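Local coordinates for protein ZmpA Glycopeptidase (PDB 6XSX) that probably cuts the peptide chain of glycosylated proteins as an M60-family metalloprotease, this chain being the catalytic module of a much longer multidomain protein, at residues 229-232 with 233-236; 275-278 with 279-283; 367-370 with 371-375. All coordinates share one frame; numbering follows the deposited sequence.

Contact 1. Residues 229-232 with 233-236; sequences SSEV and NSDF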
loop_
_atom_site.group_PDB
_atom_site.type_symbol
_atom_site.label_atom_id
_atom_site.label_comp_id
_atom_site.label_asym_id
_atom_site.label_seq_id
_atom_site.Cartn_x
_atom_site.Cartn_y
_atom_site.Cartn_z
ATOM N N SER A 229 -10.372 9.758 -15.205
ATOM C CA SER A 229 -10.826 9.401 -16.539
ATOM C C SER A 229 -12.299 8.986 -16.536
ATOM O O SER A 229 -12.922 8.916 -17.593
ATOM C CB SER A 229 -9.942 8.326 -17.152
ATOM O OG SER A 229 -10.022 7.107 -16.422
ATOM N N SER A 230 -12.848 8.699 -15.347
ATOM C CA SER A 230 -14.240 8.309 -15.177
ATOM C C SER A 230 -14.565 8.335 -13.687
ATOM O O SER A 230 -13.670 8.555 -12.874
ATOM C CB SER A 230 -14.484 6.933 -15.729
ATOM O OG SER A 230 -13.768 5.966 -14.962
ATOM N N GLU A 231 -15.826 8.055 -13.335
ATOM C CA GLU A 231 -16.234 8.140 -11.942
ATOM C C GLU A 231 -15.450 7.132 -11.099
ATOM O O GLU A 231 -14.940 7.487 -10.035
ATOM C CB GLU A 231 -17.743 7.958 -11.766
ATOM C CG GLU A 231 -18.210 8.388 -10.380
ATOM C CD GLU A 231 -19.659 8.101 -10.026
ATOM O OE1 GLU A 231 -20.346 7.459 -10.821
ATOM O OE2 GLU A 231 -20.092 8.522 -8.945
ATOM N N VAL A 232 -15.343 5.888 -11.595
ATOM C CA VAL A 232 -14.688 4.809 -10.869
ATOM C C VAL A 232 -13.177 5.034 -10.844
ATOM O O VAL A 232 -12.454 4.284 -10.197
ATOM C CB VAL A 232 -15.059 3.406 -11.400
ATOM C CG1 VAL A 232 -16.566 3.163 -11.373
ATOM C CG2 VAL A 232 -14.481 3.124 -12.786
ATOM N N ASN A 233 -12.706 6.072 -11.543
ATOM C CA ASN A 233 -11.286 6.382 -11.592
ATOM C C ASN A 233 -11.028 7.784 -11.046
ATOM O O ASN A 233 -9.979 8.365 -11.322
ATOM C CB ASN A 233 -10.725 6.269 -13.015
ATOM C CG ASN A 233 -10.633 4.851 -13.539
ATOM O OD1 ASN A 233 -10.595 3.893 -12.771
ATOM N ND2 ASN A 233 -10.575 4.712 -14.854
ATOM N N SER A 234 -11.977 8.325 -10.268
ATOM C CA SER A 234 -11.818 9.670 -9.727
ATOM C C SER A 234 -11.591 9.629 -8.221
ATOM O O SER A 234 -12.003 8.694 -7.541
ATOM C CB SER A 234 -12.984 10.557 -10.070
ATOM O OG SER A 234 -14.200 9.990 -9.598
ATOM N N ASP A 235 -10.928 10.679 -7.731
ATOM C CA ASP A 235 -10.788 10.981 -6.320
ATOM C C ASP A 235 -12.177 11.243 -5.740
ATOM O O ASP A 235 -13.129 11.447 -6.485
ATOM C CB ASP A 235 -9.874 12.197 -6.146
ATOM C CG ASP A 235 -9.208 12.288 -4.781
ATOM O OD1 ASP A 235 -9.446 11.416 -3.923
ATOM O OD2 ASP A 235 -8.454 13.226 -4.593
ATOM N N PHE A 236 -12.290 11.214 -4.409
ATOM C CA PHE A 236 -13.551 11.504 -3.730
ATOM C C PHE A 236 -13.230 12.014 -2.325
ATOM O O PHE A 236 -12.057 12.089 -1.955
ATOM C CB PHE A 236 -14.467 10.275 -3.747
ATOM C CG PHE A 236 -13.954 9.092 -2.962
ATOM C CD1 PHE A 236 -12.935 8.295 -3.459
ATOM C CD2 PHE A 236 -14.483 8.781 -1.713
ATOM C CE1 PHE A 236 -12.476 7.201 -2.739
ATOM C CE2 PHE A 236 -14.020 7.693 -0.991
ATOM C CZ PHE A 236 -13.014 6.902 -1.506
#
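Asn233 reaches back four residues to Ser229, its amide nitrogen ND2 donating to Ser229 OG over 2.9 Å. The bond is nearly straight, 160° at the hydrogen, and the hydroxyl lies close to the amide plane, which helps fix the rotation of the carboxamide. Ser229 OG is also hydrogen-bonded to Asp227 OD1 just upstream, while Asn233 OD1 turns to NH1 of Arg374 on helix 365-375. Both ends of this buried amide are therefore engaged. Its chi1 of -71° sets CG opposite the carbonyl carbon and swings the group back along the turn. Ser230 OG lies 3.4 Å from Asn233 ND2, but at a poor angle for a bond.

A second side-chain bond closes on the backbone. Ser234 OG donates to Glu231 O at a short 2.6 Å, and the same oxygen accepts the backbone N-H of Ser234 at 3.1 Å. Both donors come from one face of the carbonyl plane, the hydroxyl less tilted out of it than the N-H, so one residue grips this oxygen twice. Glu231 itself extends away from the turn, its carboxylate forming a salt bridge with Lys39.

The Val232 side chain turns outward from residues 233-236 and touches Ser375 at the end of helix 365-375.

The backbone bonds link residues three apart: Asn233 N to Ser230 O at 3.0 Å, then Ser234 N to Glu231 O as above. With Glu231 and Val232 in helical conformation, this makes two overlapping beta turns, in effect a single turn of 3-10 helix, fastened by side-chain bonds in the surface loop between helix 206-224 and strand 240-244.

Contact 2. Residues 275-278 with 279-283; sequences TGWG and FMHEM
His281 lays its CB over one face of the Trp277 indole, 4.2 Å from the centroid of the five-membered ring, in a CH-pi contact. Beyond CB the two rings are nearly parallel, 25° apart, but slid so far that they barely overlap. Four residues apart, the two share one flank of the helix, and with each CG opposite its own backbone N (chi1 -177° in Trp277, 169° in His281) the side chains leave it in like fashion. His281 ND1 is buried with no polar partner in the model. The indole also packs on Pro303 and Glu307 of helix 301-309.

On another flank Met280 folds back, its CG 3.3 Å from Thr275 O and its chain beside the threonine methyl, with Phe306 and Val216 against both residues.

The polar contacts are backbone bonds of the first turn and one water. Gly276 occupies the N-cap position, and its carbonyl takes the N-H of Met280 at 3.2 Å; Trp277 O takes that of His281 at 2.8 Å. One water donates to Gly278 O and to Glu282 OE2, both at 2.6 Å, tying the carboxylate to the turn before it.

His281 and Glu282, with His285 one turn on, match the HExxH signature of zinc metallopeptidases; no metal is bound to them here, but their placement on one helix is consistent with the active-site helix of the M60 module.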
loop_
_atom_site.group_PDB
_atom_site.type_symbol
_atom_site.label_atom_id
_atom_site.label_comp_id
_atom_site.label_asym_id
_atom_site.label_seq_id
_atom_site.Cartn_x
_atom_site.Cartn_y
_atom_site.Cartn_z
ATOM N N THR A 275 7.392 4.198 4.254
ATOM C CA THR A 275 6.749 3.538 3.126
ATOM C C THR A 275 7.329 2.142 2.897
ATOM O O THR A 275 7.285 1.630 1.776
ATOM C CB THR A 275 6.802 4.366 1.835
ATOM O OG1 THR A 275 8.157 4.700 1.550
ATOM C CG2 THR A 275 5.958 5.619 1.887
ATOM N N GLY A 276 7.884 1.544 3.957
ATOM C CA GLY A 276 8.370 0.177 3.901
ATOM C C GLY A 276 7.213 -0.820 3.884
ATOM O O GLY A 276 6.042 -0.425 3.962
ATOM N N TRP A 277 7.563 -2.115 3.807
ATOM C CA TRP A 277 6.609 -3.184 3.534
ATOM C C TRP A 277 5.433 -3.173 4.518
ATOM O O TRP A 277 4.275 -3.230 4.103
ATOM C CB TRP A 277 7.300 -4.554 3.491
ATOM C CG TRP A 277 6.335 -5.643 3.135
ATOM C CD1 TRP A 277 5.510 -6.309 3.994
ATOM C CD2 TRP A 277 6.017 -6.129 1.818
ATOM N NE1 TRP A 277 4.716 -7.185 3.306
ATOM C CE2 TRP A 277 5.006 -7.102 1.970
ATOM C CE3 TRP A 277 6.497 -5.853 0.529
ATOM C CZ2 TRP A 277 4.469 -7.806 0.887
ATOM C CZ3 TRP A 277 5.970 -6.549 -0.536
ATOM C CH2 TRP A 277 4.973 -7.513 -0.358
ATOM N N GLY A 278 5.736 -3.165 5.824
ATOM C CA GLY A 278 4.721 -3.185 6.871
ATOM C C GLY A 278 3.587 -2.183 6.637
ATOM O O GLY A 278 2.425 -2.574 6.594
ATOM N N PHE A 279 3.924 -0.897 6.458
ATOM C CA PHE A 279 2.908 0.140 6.318
ATOM C C PHE A 279 2.151 0.010 5.002
ATOM O O PHE A 279 0.923 0.101 4.987
ATOM C CB PHE A 279 3.506 1.541 6.472
ATOM C CG PHE A 279 3.647 1.978 7.909
ATOM C CD1 PHE A 279 2.597 2.608 8.564
ATOM C CD2 PHE A 279 4.810 1.713 8.618
ATOM C CE1 PHE A 279 2.717 2.996 9.893
ATOM C CE2 PHE A 279 4.930 2.101 9.945
ATOM C CZ PHE A 279 3.882 2.736 10.581
ATOM N N MET A 280 2.883 -0.192 3.900
ATOM C CA MET A 280 2.282 -0.112 2.579
ATOM C C MET A 280 1.468 -1.368 2.270
ATOM O O MET A 280 0.499 -1.312 1.518
ATOM C CB MET A 280 3.338 0.164 1.506
ATOM C CG MET A 280 4.021 1.507 1.713
ATOM S SD MET A 280 2.808 2.859 1.910
ATOM C CE MET A 280 2.131 2.921 0.257
ATOM N N HIS A 281 1.822 -2.488 2.907
ATOM C CA HIS A 281 1.029 -3.701 2.777
ATOM C C HIS A 281 -0.382 -3.456 3.307
ATOM O O HIS A 281 -1.350 -3.899 2.700
ATOM C CB HIS A 281 1.734 -4.883 3.458
ATOM C CG HIS A 281 0.895 -6.109 3.606
ATOM N ND1 HIS A 281 0.856 -7.103 2.639
ATOM C CD2 HIS A 281 0.072 -6.512 4.601
ATOM C CE1 HIS A 281 0.040 -8.063 3.031
ATOM N NE2 HIS A 281 -0.455 -7.725 4.239
ATOM N N GLU A 282 -0.490 -2.727 4.425
ATOM C CA GLU A 282 -1.788 -2.403 5.004
ATOM C C GLU A 282 -2.561 -1.441 4.110
ATOM O O GLU A 282 -3.766 -1.593 3.953
ATOM C CB GLU A 282 -1.660 -1.814 6.410
ATOM C CG GLU A 282 -0.990 -2.759 7.397
ATOM C CD GLU A 282 -1.447 -4.206 7.326
ATOM O OE1 GLU A 282 -2.656 -4.433 7.167
ATOM O OE2 GLU A 282 -0.582 -5.110 7.414
ATOM N N MET A 283 -1.882 -0.437 3.550
ATOM C CA MET A 283 -2.587 0.488 2.676
ATOM C C MET A 283 -3.108 -0.291 1.464
ATOM O O MET A 283 -4.232 -0.063 1.013
ATOM C CB MET A 283 -1.683 1.644 2.226
ATOM C CG MET A 283 -2.384 2.629 1.306
ATOM S SD MET A 283 -1.509 4.216 1.165
ATOM C CE MET A 283 -1.752 4.857 2.823
HETATM O O HOH W 1 1.988 -4.954 7.568
#

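Contact 3. Residues 367-370 with 371-375; sequences PRFE and QEFRS. With EDO (1,2-ethanediol), chain G.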
loop_
_atom_site.group_PDB
_atom_site.type_symbol
_atom_site.label_atom_id
_atom_site.label_comp_id
_atom_site.label_asym_id
_atom_site.label_seq_id
_atom_site.Cartn_x
_atom_site.Cartn_y
_atom_site.Cartn_z
ATOM N N PRO A 367 -1.669 0.468 -13.187
ATOM C CA PRO A 367 -2.816 1.380 -13.207
ATOM C C PRO A 367 -3.881 0.946 -14.223
ATOM O O PRO A 367 -5.075 0.923 -13.910
ATOM C CB PRO A 367 -2.206 2.757 -13.521
ATOM C CG PRO A 367 -0.782 2.469 -13.977
ATOM C CD PRO A 367 -0.386 1.177 -13.301
ATOM N N ARG A 368 -3.426 0.523 -15.411
ATOM C CA ARG A 368 -4.320 0.107 -16.481
ATOM C C ARG A 368 -4.993 -1.219 -16.123
ATOM O O ARG A 368 -6.182 -1.387 -16.378
ATOM C CB ARG A 368 -3.582 0.066 -17.822
ATOM C CG ARG A 368 -3.010 1.413 -18.260
ATOM C CD ARG A 368 -2.277 1.320 -19.594
ATOM N NE ARG A 368 -3.229 0.847 -20.598
ATOM C CZ ARG A 368 -2.943 0.188 -21.723
ATOM N NH1 ARG A 368 -1.694 -0.114 -22.037
ATOM N NH2 ARG A 368 -3.923 -0.181 -22.525
ATOM N N PHE A 369 -4.229 -2.150 -15.530
ATOM C CA PHE A 369 -4.790 -3.419 -15.081
ATOM C C PHE A 369 -5.884 -3.174 -14.034
ATOM O O PHE A 369 -6.998 -3.697 -14.167
ATOM C CB PHE A 369 -3.672 -4.351 -14.606
ATOM C CG PHE A 369 -4.064 -5.762 -14.240
ATOM C CD1 PHE A 369 -4.100 -6.764 -15.196
ATOM C CD2 PHE A 369 -4.335 -6.106 -12.922
ATOM C CE1 PHE A 369 -4.420 -8.069 -14.854
ATOM C CE2 PHE A 369 -4.661 -7.410 -12.579
ATOM C CZ PHE A 369 -4.698 -8.388 -13.547
ATOM N N GLU A 370 -5.570 -2.358 -13.014
ATOM C CA GLU A 370 -6.536 -1.991 -11.981
ATOM C C GLU A 370 -7.783 -1.357 -12.601
ATOM O O GLU A 370 -8.899 -1.651 -12.166
ATOM C CB GLU A 370 -5.938 -1.055 -10.922
ATOM C CG GLU A 370 -5.066 -1.747 -9.884
ATOM C CD GLU A 370 -5.600 -3.044 -9.291
ATOM O OE1 GLU A 370 -5.823 -3.087 -8.072
ATOM O OE2 GLU A 370 -5.755 -4.027 -10.048
ATOM N N GLN A 371 -7.580 -0.480 -13.597
ATOM C CA GLN A 371 -8.675 0.194 -14.288
ATOM C C GLN A 371 -9.612 -0.823 -14.945
ATOM O O GLN A 371 -10.830 -0.669 -14.869
ATOM C CB GLN A 371 -8.162 1.222 -15.299
ATOM C CG GLN A 371 -7.741 2.545 -14.679
ATOM C CD GLN A 371 -6.997 3.396 -15.676
ATOM O OE1 GLN A 371 -6.569 2.911 -16.723
ATOM N NE2 GLN A 371 -6.824 4.671 -15.356
ATOM N N GLU A 372 -9.050 -1.867 -15.568
ATOM C CA GLU A 372 -9.883 -2.875 -16.212
ATOM C C GLU A 372 -10.787 -3.571 -15.200
ATOM O O GLU A 372 -11.967 -3.795 -15.481
ATOM C CB GLU A 372 -9.061 -3.921 -16.962
ATOM C CG GLU A 372 -8.416 -3.371 -18.221
ATOM C CD GLU A 372 -9.400 -2.982 -19.311
ATOM O OE1 GLU A 372 -10.290 -3.788 -19.617
ATOM O OE2 GLU A 372 -9.276 -1.867 -19.836
ATOM N N PHE A 373 -10.221 -3.936 -14.041
ATOM C CA PHE A 373 -10.962 -4.686 -13.036
ATOM C C PHE A 373 -11.989 -3.797 -12.332
ATOM O O PHE A 373 -12.998 -4.288 -11.825
ATOM C CB PHE A 373 -10.011 -5.405 -12.070
ATOM C CG PHE A 373 -9.600 -6.767 -12.570
ATOM C CD1 PHE A 373 -8.414 -6.939 -13.267
ATOM C CD2 PHE A 373 -10.434 -7.862 -12.397
ATOM C CE1 PHE A 373 -8.058 -8.185 -13.761
ATOM C CE2 PHE A 373 -10.078 -9.108 -12.891
ATOM C CZ PHE A 373 -8.887 -9.266 -13.566
ATOM N N ARG A 374 -11.730 -2.486 -12.313
ATOM C CA ARG A 374 -12.642 -1.565 -11.658
ATOM C C ARG A 374 -13.900 -1.343 -12.488
ATOM O O ARG A 374 -14.954 -1.058 -11.923
ATOM C CB ARG A 374 -11.985 -0.213 -11.376
ATOM C CG ARG A 374 -11.547 -0.050 -9.932
ATOM C CD ARG A 374 -11.507 1.397 -9.480
ATOM N NE ARG A 374 -10.652 2.264 -10.280
ATOM C CZ ARG A 374 -9.333 2.157 -10.385
ATOM N NH1 ARG A 374 -8.657 3.018 -11.128
ATOM N NH2 ARG A 374 -8.695 1.188 -9.758
ATOM N N SER A 375 -13.791 -1.436 -13.818
ATOM C CA SER A 375 -14.870 -0.912 -14.642
ATOM C C SER A 375 -15.476 -1.963 -15.577
ATOM O O SER A 375 -16.355 -1.635 -16.376
ATOM C CB SER A 375 -14.422 0.322 -15.390
ATOM O OG SER A 375 -13.427 -0.011 -16.344
HETATM C C1 EDO G . 1.178 -1.764 -20.381
HETATM O O1 EDO G . 0.346 -0.622 -20.254
HETATM C C2 EDO G . 1.456 -2.107 -21.800
HETATM O O2 EDO G . 1.644 -0.959 -22.600
#
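Gln371 packs against the preceding turn of alpha helix 365-375, whose backbone bonds run from each residue to the one four before it, as in Gln371 N to Pro367 O at 2.9 Å. Its CB sits 3.4 Å from Arg368 O, and CG comes to 3.2 Å from Pro367 O, so the first two side-chain carbons lie on carbonyls of the turn before. With CG opposite the carbonyl carbon (chi1 -80°), the chain leans back toward that turn and then runs extended. CD stays near Pro367 O, OE1 stops 3.6 Å from Arg368 CA, and NE2 leaves the helix to donate to Gly225 O.

On the buried flank Phe369 and Phe373 lie side by side and point the same way. Phe373 CE1 sits over one face of the Phe369 ring, 3.4 Å from its CZ, while the planes make an oblique 51°. Ala393 of helix 383-398 touches both rings, and Phe365 and Trp366 meet Phe369 as well.

Arg374 bends at chi3, bringing Glu370 O over one face of its guanidinium, with NH2 3.7 Å from Glu370 CB. Besides its link to Asn233, NH1 is hydrogen-bonded to Trp224 O, and the guanidinium makes a cation-pi contact with Phe226.

The exposed Arg368 touches Val397 of helix 383-398 and ends at an ethanediol. This molecule, probably from the crystallisation liquor and also held by Thr364 and Asp362, meets the edge of the guanidinium, Arg368 NH1 donating to O1 of the ethanediol at 2.8 Å.

In the fold
Contacts 1 and 3 form one neighbourhood, their centres about 12 Å apart. Segment 233-236 brings Asn233 OD1 to 2.7 Å from Arg374 NH1, a probable hydrogen bond, and Asn233 ND2 packs 3.6 Å from Gln371 CG. The loop after helix 206-224 is thus joined to the C-terminal turn of helix 365-375. Contact 2, on the probable active-site helix, stands apart near the centre of the chain: its centre is about 24 Å from contact 1 and 22 Å from contact 3, with nearest atoms about 11 Å and 10 Å away. Helix 206-224 packs against contact 2 through Val216, while Trp224 at its end meets contact 3.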